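Local coordinates for protein subdomain of Desmoplakin Carboxy-Terminal domain (DPCT) (Homo sapiens, PDB 1LM5) that forms an intermediate filament-binding, plakin-repeat portion of the desmoplakin C-terminal region, and so probably helps tie the filament network to desmosomes, at residues 21-24 and 30-33; 64-67 and 71-74; 179-184 and 191-196. All blocks are in the same frame, centred on the assembly; numbering follows the deposited sequence.

How the contacts relate
Contacts 1 and 3 reach the same mixed sheet: contact 1 brings in its outer strand 21-23, contact 3 strand 193-197, and they meet where Lys-22 packs on Leu-192 and Leu-194. Contact 2 lies apart from the sheet, at the bend between helices 63-68 and 74-88, and meets contact 1 through packing of Ser-24 on Val-71. All three are partly buried. Contact 1 joins distant backbones by a salt bridge and two isoleucine tips; contact 2 is mostly backbone bonding with a small apolar cluster; contact 3 relies on an arginine-serine bond beside apolar packing. Contacts 2 and 3 do not touch, their nearest atoms being about 10 Å apart.

Contact 1: residues 21-24 and 30-33; sequences EKIS and ERGI
Ile-23 and Arg-31 face each other with their backbones well apart, CA of Ile-23 lying 9.9 Å from CA of Arg-31, and only side chains of the two segments meet. The edge strand of the mixed sheet, 21-23, pairs antiparallel with 11-16 and runs directly into a short helix, 25-30. The chain leaves that helix in a Schellman motif at Gly-32, whose positive phi suits glycine. At the other end of the helix Ser-24 is the N-cap, with OG accepting from the backbone N of Glu-27. Beyond the helix, the side chains of Arg-31 and Ile-33 point toward the strand.

Arg-31 reaches across with a chain bent at chi2 and chi3, and this brings its guanidinium over Ile-23. NH2 of Arg-31 donates to OE2 of Glu-21 at 2.7 Å, a salt bridge with an N-H...O angle of 151°. The carboxylate is met from above its plane, 43° out of it, and the two flat groups are turned 39° apart. The grip is by one nitrogen: NH1 of Arg-31 stays 3.6 Å from the same OE2 of Glu-21. NH2 also forms a salt bridge with OD1 of Asp-16 on the neighbouring strand, and the two carboxylates together balance its charge and hold NH2 in place.

Apolar contacts accompany the salt bridge. CG2 of Ile-23 sits over one face of the guanidinium, 3.3 Å from NH2 of Arg-31. Ile-33, which also packs on Asp-16 and Ala-197, reaches toward Ile-23 from the loop; the two isoleucines meet tip to tip, CD1 of Ile-23 being 3.7 Å from CD1 of Ile-33.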
loop_
_atom_site.group_PDB
_atom_site.type_symbol
_atom_site.label_atom_id
_atom_site.label_comp_id
_atom_site.label_asym_id
_atom_site.label_seq_id
_atom_site.Cartn_x
_atom_site.Cartn_y
_atom_site.Cartn_z
ATOM N N GLU B 21 1.006 5.602 29.663
ATOM C CA GLU B 21 0.089 4.765 28.918
ATOM C C GLU B 21 -0.182 5.317 27.536
ATOM O O GLU B 21 -0.144 6.527 27.305
ATOM C CB GLU B 21 -1.239 4.643 29.664
ATOM C CG GLU B 21 -2.011 5.943 29.734
ATOM C CD GLU B 21 -3.341 5.791 30.449
ATOM O OE1 GLU B 21 -3.914 4.680 30.411
ATOM O OE2 GLU B 21 -3.820 6.784 31.030
ATOM N N LYS B 22 -0.460 4.407 26.621
ATOM C CA LYS B 22 -0.762 4.778 25.263
ATOM C C LYS B 22 -2.227 5.188 25.207
ATOM O O LYS B 22 -3.089 4.507 25.751
ATOM C CB LYS B 22 -0.531 3.588 24.329
ATOM C CG LYS B 22 -1.049 3.817 22.923
ATOM C CD LYS B 22 -0.737 2.661 21.991
ATOM C CE LYS B 22 -1.375 1.369 22.450
ATOM N NZ LYS B 22 -1.192 0.320 21.418
ATOM N N ILE B 23 -2.498 6.318 24.572
ATOM C CA ILE B 23 -3.865 6.784 24.401
ATOM C C ILE B 23 -3.992 7.242 22.954
ATOM O O ILE B 23 -2.989 7.463 22.267
ATOM C CB ILE B 23 -4.198 7.962 25.333
ATOM C CG1 ILE B 23 -3.257 9.138 25.052
ATOM C CG2 ILE B 23 -4.096 7.509 26.777
ATOM C CD1 ILE B 23 -3.537 10.366 25.896
ATOM N N SER B 24 -5.224 7.385 22.490
ATOM C CA SER B 24 -5.438 7.832 21.124
ATOM C C SER B 24 -5.091 9.306 21.054
ATOM O O SER B 24 -4.980 9.998 22.073
ATOM C CB SER B 24 -6.896 7.664 20.726
ATOM O OG SER B 24 -7.692 8.582 21.463
ATOM N N GLU B 30 -8.331 15.477 24.364
ATOM C CA GLU B 30 -9.262 15.534 25.487
ATOM C C GLU B 30 -8.562 15.850 26.809
ATOM O O GLU B 30 -9.006 16.709 27.569
ATOM C CB GLU B 30 -10.000 14.200 25.612
ATOM C CG GLU B 30 -10.994 14.158 26.753
ATOM C CD GLU B 30 -12.178 15.065 26.502
ATOM O OE1 GLU B 30 -12.895 15.397 27.471
ATOM O OE2 GLU B 30 -12.397 15.436 25.326
ATOM N N ARG B 31 -7.463 15.153 27.083
ATOM C CA ARG B 31 -6.734 15.353 28.328
ATOM C C ARG B 31 -5.902 16.630 28.291
ATOM O O ARG B 31 -5.197 16.956 29.242
ATOM C CB ARG B 31 -5.861 14.122 28.614
ATOM C CG ARG B 31 -6.566 12.845 28.201
ATOM C CD ARG B 31 -6.575 11.743 29.232
ATOM N NE ARG B 31 -5.317 11.016 29.314
ATOM C CZ ARG B 31 -5.226 9.714 29.579
ATOM N NH1 ARG B 31 -6.321 8.987 29.776
ATOM N NH2 ARG B 31 -4.038 9.138 29.679
ATOM N N GLY B 32 -6.002 17.353 27.183
ATOM C CA GLY B 32 -5.276 18.596 27.046
ATOM C C GLY B 32 -3.768 18.469 26.965
ATOM O O GLY B 32 -3.064 19.431 27.262
ATOM N N ILE B 33 -3.264 17.304 26.568
ATOM C CA ILE B 33 -1.816 17.133 26.451
ATOM C C ILE B 33 -1.363 17.271 24.998
ATOM O O ILE B 33 -0.176 17.440 24.718
ATOM C CB ILE B 33 -1.346 15.789 27.052
ATOM C CG1 ILE B 33 -2.007 14.603 26.344
ATOM C CG2 ILE B 33 -1.672 15.775 28.542
ATOM C CD1 ILE B 33 -1.490 13.252 26.844
#

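Contact 2: residues 64-67 and 71-74; sequences QDAV and VIDQ
Ala-66 and Val-71 are tied by their backbones. The carbonyl oxygen of Ala-66 accepts two amide protons as the chain turns out of helix 63-68: N of Val-71 lies 2.8 Å from O of Ala-66 in the carbonyl plane, while N of Ile-72 comes to the same O at 3.3 Å from above that plane, 63° out of it. A further backbone approach is a nearly straight CA-H...O contact, CA of Val-67 to O of Ile-72 at 3.3 Å. One water reinforces the pairing by donating to O of Val-67 and to O of Ile-72.

The apolar part centres on Ile-72. Its CG1 lies between backbone N and carbonyl carbon (chi1 68°), which sets it 3.6 Å from CG2 of Val-67; these two side chains cross at about a right angle. CD1 of Ile-72 reaches CB of Ala-66 at 3.7 Å. Ile-52 of strand 52-53 touches Ala-66, Val-71 and Ile-72, and Ala-77 lies against Val-67 and Ile-72.

Asp-73 then starts the next helix as its N-cap, OD2 accepting from N of Met-76. A β-hairpin followed by two helices joined by such a tight connection is characteristic of the plakin repeat.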
loop_
_atom_site.group_PDB
_atom_site.type_symbol
_atom_site.label_atom_id
_atom_site.label_comp_id
_atom_site.label_asym_id
_atom_site.label_seq_id
_atom_site.Cartn_x
_atom_site.Cartn_y
_atom_site.Cartn_z
ATOM N N GLN B 64 -15.788 7.542 9.372
ATOM C CA GLN B 64 -17.059 7.106 9.933
ATOM C C GLN B 64 -16.846 6.055 11.012
ATOM O O GLN B 64 -17.384 6.156 12.121
ATOM C CB GLN B 64 -17.948 6.547 8.821
ATOM C CG GLN B 64 -19.317 6.103 9.291
ATOM C CD GLN B 64 -20.110 5.421 8.191
ATOM O OE1 GLN B 64 -20.351 5.999 7.128
ATOM N NE2 GLN B 64 -20.518 4.183 8.440
ATOM N N ASP B 65 -16.045 5.048 10.689
ATOM C CA ASP B 65 -15.760 3.986 11.641
ATOM C C ASP B 65 -14.961 4.501 12.833
ATOM O O ASP B 65 -15.173 4.054 13.960
ATOM C CB ASP B 65 -15.011 2.856 10.944
ATOM C CG ASP B 65 -15.900 2.084 9.990
ATOM O OD1 ASP B 65 -15.389 1.210 9.263
ATOM O OD2 ASP B 65 -17.122 2.352 9.975
ATOM N N ALA B 66 -14.044 5.435 12.588
ATOM C CA ALA B 66 -13.243 6.000 13.675
ATOM C C ALA B 66 -14.177 6.736 14.633
ATOM O O ALA B 66 -13.992 6.700 15.852
ATOM C CB ALA B 66 -12.189 6.955 13.131
ATOM N N VAL B 67 -15.183 7.413 14.087
ATOM C CA VAL B 67 -16.126 8.108 14.964
ATOM C C VAL B 67 -16.934 7.056 15.712
ATOM O O VAL B 67 -17.123 7.142 16.921
ATOM C CB VAL B 67 -17.093 9.016 14.174
ATOM C CG1 VAL B 67 -18.277 9.436 15.063
ATOM C CG2 VAL B 67 -16.349 10.237 13.693
ATOM N N VAL B 71 -12.631 6.655 18.271
ATOM C CA VAL B 71 -11.231 6.939 17.996
ATOM C C VAL B 71 -11.067 8.430 17.718
ATOM O O VAL B 71 -10.022 9.008 17.996
ATOM C CB VAL B 71 -10.712 6.110 16.819
ATOM C CG1 VAL B 71 -9.280 6.531 16.486
ATOM C CG2 VAL B 71 -10.750 4.631 17.191
ATOM N N ILE B 72 -12.110 9.039 17.159
ATOM C CA ILE B 72 -12.120 10.479 16.891
ATOM C C ILE B 72 -13.563 10.907 17.126
ATOM O O ILE B 72 -14.484 10.089 16.991
ATOM C CB ILE B 72 -11.743 10.839 15.423
ATOM C CG1 ILE B 72 -12.833 10.370 14.459
ATOM C CG2 ILE B 72 -10.397 10.201 15.043
ATOM C CD1 ILE B 72 -12.509 10.645 12.990
ATOM N N ASP B 73 -13.764 12.167 17.478
ATOM C CA ASP B 73 -15.114 12.647 17.710
ATOM C C ASP B 73 -15.705 13.188 16.415
ATOM O O ASP B 73 -14.999 13.350 15.417
ATOM C CB ASP B 73 -15.133 13.696 18.833
ATOM C CG ASP B 73 -14.408 14.977 18.471
ATOM O OD1 ASP B 73 -13.901 15.641 19.402
ATOM O OD2 ASP B 73 -14.353 15.333 17.275
ATOM N N GLN B 74 -17.011 13.438 16.429
ATOM C CA GLN B 74 -17.731 13.918 15.256
ATOM C C GLN B 74 -17.148 15.165 14.602
ATOM O O GLN B 74 -16.956 15.201 13.390
ATOM C CB GLN B 74 -19.193 14.197 15.615
ATOM C CG GLN B 74 -19.970 12.998 16.133
ATOM C CD GLN B 74 -19.900 12.852 17.642
ATOM O OE1 GLN B 74 -20.725 12.156 18.244
ATOM N NE2 GLN B 74 -18.915 13.502 18.263
HETATM O O HOH W 1 -17.059 9.465 18.397
#

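Contact 3: residues 179-184 and 191-196; sequences DAINRS and GLRLLE
Ser-184 and Arg-193 meet through a hydroxyl held at the edge of a guanidinium. NH1 of Arg-193 donates to OG of Ser-184 at 3.0 Å, almost straight at 171°, with the oxygen lying in the guanidinium plane. OG of Ser-184 also donates to O of Ile-181, at an apparently very short 2.5 Å, so the hydroxyl links the strand to the helix backbone at Ile-181; with donor and acceptor roles both used, its rotation is probably restrained. The arginine gets there with CG anti to its backbone N (chi1 -170°) and a bend at chi3 that folds the end of the chain back beside the serine. Its NE donates to OG of Ser-9, which helps hold the flat group in place.

Ile-181 comes in crosswise, its side chain at about a right angle to that of Arg-193. CG2 of Ile-181 lies over one face of the guanidinium and 4.2 Å from CD of Arg-193. CB of Ser-184 lies against the strand backbone, 3.2 Å from O of Leu-194.

Farther along the strand, Leu-195 turns its end to the helix: CD1 of Leu-195 lies 4.1 Å from CB of Ala-180, and both residues also pack on Ile-11. A water between the segments donates to O of Arg-183 and accepts from N of Glu-196.

The axes of helix 179-183 and strand 193-196 cross nearly perpendicularly, at 96°, with a closest approach of 8.1 Å. The whole is a helix leading into an antiparallel pair, 185-186 with 193-197, whose second strand lies parallel to 11-16 within the mixed sheet.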
loop_
_atom_site.group_PDB
_atom_site.type_symbol
_atom_site.label_atom_id
_atom_site.label_comp_id
_atom_site.label_asym_id
_atom_site.label_seq_id
_atom_site.Cartn_x
_atom_site.Cartn_y
_atom_site.Cartn_z
ATOM N N ASP B 179 9.887 15.605 12.048
ATOM C CA ASP B 179 10.424 15.699 13.402
ATOM C C ASP B 179 9.656 14.778 14.328
ATOM O O ASP B 179 10.238 14.118 15.175
ATOM C CB ASP B 179 10.282 17.112 13.963
ATOM C CG ASP B 179 11.140 18.118 13.243
ATOM O OD1 ASP B 179 10.711 19.283 13.143
ATOM O OD2 ASP B 179 12.241 17.747 12.791
ATOM N N ALA B 180 8.336 14.780 14.178
ATOM C CA ALA B 180 7.471 13.964 15.008
ATOM C C ALA B 180 7.864 12.497 14.887
ATOM O O ALA B 180 7.968 11.804 15.886
ATOM C CB ALA B 180 6.020 14.162 14.602
ATOM N N ILE B 181 8.098 12.033 13.664
ATOM C CA ILE B 181 8.472 10.644 13.464
ATOM C C ILE B 181 9.822 10.370 14.114
ATOM O O ILE B 181 10.038 9.310 14.700
ATOM C CB ILE B 181 8.541 10.301 11.972
ATOM C CG1 ILE B 181 7.143 10.385 11.371
ATOM C CG2 ILE B 181 9.114 8.910 11.777
ATOM C CD1 ILE B 181 7.119 10.242 9.857
ATOM N N ASN B 182 10.731 11.329 14.021
ATOM C CA ASN B 182 12.043 11.143 14.620
ATOM C C ASN B 182 12.014 11.187 16.144
ATOM O O ASN B 182 12.883 10.622 16.800
ATOM C CB ASN B 182 13.020 12.180 14.071
ATOM C CG ASN B 182 13.537 11.803 12.703
ATOM O OD1 ASN B 182 14.135 10.738 12.532
ATOM N ND2 ASN B 182 13.300 12.663 11.717
ATOM N N ARG B 183 11.005 11.852 16.700
ATOM C CA ARG B 183 10.859 11.967 18.151
ATOM C C ARG B 183 9.874 10.945 18.691
ATOM O O ARG B 183 9.603 10.902 19.887
ATOM C CB ARG B 183 10.383 13.376 18.507
ATOM C CG ARG B 183 11.450 14.422 18.290
ATOM C CD ARG B 183 10.901 15.830 18.214
ATOM N NE ARG B 183 11.986 16.769 17.955
ATOM C CZ ARG B 183 12.952 17.048 18.827
ATOM N NH1 ARG B 183 12.960 16.468 20.022
ATOM N NH2 ARG B 183 13.925 17.883 18.494
ATOM N N SER B 184 9.335 10.122 17.801
ATOM C CA SER B 184 8.371 9.106 18.193
ATOM C C SER B 184 9.083 7.843 18.650
ATOM O O SER B 184 10.258 7.629 18.359
ATOM C CB SER B 184 7.457 8.761 17.017
ATOM O OG SER B 184 8.211 8.164 15.969
ATOM N N GLY B 191 4.275 -2.448 17.431
ATOM C CA GLY B 191 5.007 -1.842 16.340
ATOM C C GLY B 191 4.406 -0.477 16.042
ATOM O O GLY B 191 4.841 0.212 15.123
ATOM N N LEU B 192 3.404 -0.088 16.826
ATOM C CA LEU B 192 2.736 1.199 16.647
ATOM C C LEU B 192 3.610 2.364 17.074
ATOM O O LEU B 192 4.238 2.339 18.135
ATOM C CB LEU B 192 1.431 1.231 17.442
ATOM C CG LEU B 192 0.306 0.356 16.905
ATOM C CD1 LEU B 192 -0.878 0.387 17.867
ATOM C CD2 LEU B 192 -0.105 0.868 15.528
ATOM N N ARG B 193 3.627 3.401 16.246
ATOM C CA ARG B 193 4.437 4.569 16.523
ATOM C C ARG B 193 3.686 5.544 17.400
ATOM O O ARG B 193 2.585 5.979 17.064
ATOM C CB ARG B 193 4.840 5.230 15.217
ATOM C CG ARG B 193 5.868 6.309 15.350
ATOM C CD ARG B 193 6.407 6.644 13.959
ATOM N NE ARG B 193 7.038 5.474 13.360
ATOM C CZ ARG B 193 8.258 5.041 13.668
ATOM N NH1 ARG B 193 8.995 5.683 14.562
ATOM N NH2 ARG B 193 8.727 3.946 13.093
ATOM N N LEU B 194 4.297 5.885 18.530
ATOM C CA LEU B 194 3.687 6.788 19.492
ATOM C C LEU B 194 4.502 8.048 19.680
ATOM O O LEU B 194 5.725 8.031 19.564
ATOM C CB LEU B 194 3.568 6.115 20.863
ATOM C CG LEU B 194 3.025 4.690 20.949
ATOM C CD1 LEU B 194 2.806 4.326 22.418
ATOM C CD2 LEU B 194 1.728 4.586 20.171
ATOM N N LEU B 195 3.802 9.133 19.980
ATOM C CA LEU B 195 4.432 10.412 20.244
ATOM C C LEU B 195 4.156 10.689 21.713
ATOM O O LEU B 195 3.003 10.626 22.143
ATOM C CB LEU B 195 3.782 11.512 19.420
ATOM C CG LEU B 195 4.623 12.322 18.449
ATOM C CD1 LEU B 195 3.831 13.555 18.034
ATOM C CD2 LEU B 195 5.951 12.692 19.082
ATOM N N GLU B 196 5.194 10.985 22.487
ATOM C CA GLU B 196 4.989 11.279 23.894
ATOM C C GLU B 196 4.299 12.630 24.075
ATOM O O GLU B 196 4.493 13.550 23.284
ATOM C CB GLU B 196 6.320 11.284 24.638
ATOM C CG GLU B 196 6.941 9.917 24.748
ATOM C CD GLU B 196 8.234 9.928 25.544
ATOM O OE1 GLU B 196 8.846 8.848 25.676
ATOM O OE2 GLU B 196 8.635 11.007 26.033
HETATM O O HOH W 2 7.644 10.510 21.560
#